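Local coordinates for protein DNMT2 (Spodoptera frugiperda, PDB 4H0N) that probably methylates cytosine 38 in the anticodon loop of tRNA(Asp), and also DNA cytosines, with S-adenosyl-L-methionine as methyl donor, at residues Asn40-His45 and Tyr300-Asn305. The protein carries 3 engineered substitutions. Numbering follows the deposited sequence.
Sequences NSVYKH and YNLPTN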
# COMPACT_ATOMS: atom_id res chain seq x y z
N ASN A 40 -7.35 6.20 -11.55
CA ASN A 40 -8.77 6.54 -11.53
C ASN A 40 -9.60 5.56 -12.36
O ASN A 40 -10.70 5.19 -11.96
CB ASN A 40 -8.99 7.97 -12.05
CG ASN A 40 -8.44 9.03 -11.11
OD1 ASN A 40 -8.20 8.78 -9.93
ND2 ASN A 40 -8.24 10.23 -11.64
N SER A 41 -9.06 5.15 -13.50
CA SER A 41 -9.78 4.25 -14.40
C SER A 41 -9.97 2.89 -13.74
O SER A 41 -11.02 2.27 -13.86
CB SER A 41 -9.03 4.09 -15.72
OG SER A 41 -7.94 3.20 -15.57
N VAL A 42 -8.93 2.45 -13.05
CA VAL A 42 -8.98 1.20 -12.29
C VAL A 42 -9.98 1.34 -11.15
O VAL A 42 -10.75 0.42 -10.88
CB VAL A 42 -7.60 0.86 -11.73
CG1 VAL A 42 -7.69 -0.32 -10.77
CG2 VAL A 42 -6.63 0.58 -12.86
N TYR A 43 -9.95 2.49 -10.49
CA TYR A 43 -10.87 2.76 -9.39
C TYR A 43 -12.32 2.74 -9.88
O TYR A 43 -13.19 2.17 -9.23
CB TYR A 43 -10.55 4.10 -8.71
CG TYR A 43 -11.33 4.36 -7.44
CD1 TYR A 43 -10.74 4.24 -6.20
CD2 TYR A 43 -12.67 4.73 -7.49
CE1 TYR A 43 -11.45 4.47 -5.03
CE2 TYR A 43 -13.40 4.96 -6.34
CZ TYR A 43 -12.78 4.83 -5.10
OH TYR A 43 -13.51 5.07 -3.94
N LYS A 44 -12.56 3.37 -11.03
CA LYS A 44 -13.91 3.46 -11.58
C LYS A 44 -14.44 2.09 -11.98
O LYS A 44 -15.64 1.84 -11.96
CB LYS A 44 -13.95 4.41 -12.78
CG LYS A 44 -14.80 5.65 -12.55
CD LYS A 44 -15.05 6.43 -13.84
CE LYS A 44 -15.93 5.66 -14.81
NZ LYS A 44 -15.15 4.77 -15.72
N HIS A 45 -13.52 1.21 -12.35
CA HIS A 45 -13.88 -0.11 -12.80
C HIS A 45 -14.48 -0.91 -11.65
O HIS A 45 -15.44 -1.66 -11.84
CB HIS A 45 -12.65 -0.83 -13.35
CG HIS A 45 -12.91 -2.23 -13.77
ND1 HIS A 45 -13.55 -2.56 -14.95
CD2 HIS A 45 -12.63 -3.41 -13.16
CE1 HIS A 45 -13.65 -3.87 -15.05
NE2 HIS A 45 -13.11 -4.41 -13.98
N TYR A 300 -12.71 -7.88 -6.55
CA TYR A 300 -11.85 -6.82 -7.06
C TYR A 300 -10.99 -7.36 -8.20
O TYR A 300 -10.20 -8.29 -8.01
CB TYR A 300 -10.95 -6.26 -5.96
CG TYR A 300 -10.26 -4.97 -6.33
CD1 TYR A 300 -10.77 -3.75 -5.91
CD2 TYR A 300 -9.12 -4.97 -7.13
CE1 TYR A 300 -10.15 -2.56 -6.25
CE2 TYR A 300 -8.49 -3.78 -7.47
CZ TYR A 300 -9.02 -2.58 -7.03
OH TYR A 300 -8.41 -1.39 -7.36
N ASN A 301 -11.15 -6.77 -9.37
CA ASN A 301 -10.40 -7.18 -10.54
C ASN A 301 -9.84 -5.99 -11.29
O ASN A 301 -10.36 -4.88 -11.18
CB ASN A 301 -11.28 -8.02 -11.47
CG ASN A 301 -11.61 -9.38 -10.89
OD1 ASN A 301 -10.82 -9.97 -10.14
ND2 ASN A 301 -12.79 -9.89 -11.22
N LEU A 302 -8.77 -6.22 -12.05
CA LEU A 302 -8.15 -5.15 -12.83
C LEU A 302 -8.64 -5.17 -14.27
O LEU A 302 -8.89 -6.24 -14.83
CB LEU A 302 -6.62 -5.27 -12.80
CG LEU A 302 -5.91 -5.18 -11.45
CD1 LEU A 302 -4.40 -5.22 -11.64
CD2 LEU A 302 -6.32 -3.93 -10.69
N PRO A 303 -8.80 -3.98 -14.87
CA PRO A 303 -9.14 -3.88 -16.29
C PRO A 303 -8.05 -4.50 -17.17
O PRO A 303 -6.86 -4.28 -16.94
CB PRO A 303 -9.19 -2.37 -16.52
CG PRO A 303 -9.52 -1.79 -15.18
CD PRO A 303 -8.81 -2.67 -14.19
N THR A 304 -8.47 -5.27 -18.16
CA THR A 304 -7.54 -5.88 -19.11
C THR A 304 -6.98 -4.86 -20.11
O THR A 304 -6.12 -5.18 -20.92
CB THR A 304 -8.20 -7.02 -19.91
OG1 THR A 304 -9.55 -6.66 -20.23
CG2 THR A 304 -8.20 -8.31 -19.09
N ASN A 305 -7.48 -3.62 -20.04
CA ASN A 305 -7.02 -2.58 -20.94
C ASN A 305 -5.73 -1.90 -20.48
O ASN A 305 -5.05 -1.24 -21.27
CB ASN A 305 -8.14 -1.56 -21.24
CG ASN A 305 -7.93 -0.22 -20.54
OD1 ASN A 305 -7.12 0.60 -20.98
ND2 ASN A 305 -8.69 0.03 -19.48
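The imidazole of His-45 has the Pro-303 ring over one face, with CG of the proline 4.1 Å from the imidazole centroid and 27° off its normal, a CH-pi contact. At the edge of the imidazole, near its plane, the backbone O of Asn-301 approaches His-45 CD2 at 3.4 Å; a polarised ring C-H suits this place, and Asn-46 ND2 gives the same carbonyl a hydrogen bond. The histidine extends from its helix to the loop because chi1 (177°) sets CG opposite the backbone N. In this Rossmann-like class I methyltransferase fold, helix 37-46 follows strand 27-33 of the central sheet, and the loop before helix 308-316 packs against it near the bound S-adenosyl-L-homocysteine. Deeper in, branched Val-42 serves two partners: CG1 meets Leu-302 CD2 at 3.9 Å and CG2 meets Pro-303 CD at 4.1 Å. Proline suits the junction, its rigid ring offering C-H groups to imidazole and valine alike; an alanine instead of Pro-303 would probably open a gap beside Val-42 and let the imidazole turn more freely. Tyr-300 pairs an apolar ring with a hydroxyl, which lies 3.6 Å from Val-42 CG1 and hydrogen-bonds the backbone O of Ile-13, a probable cofactor-binding residue.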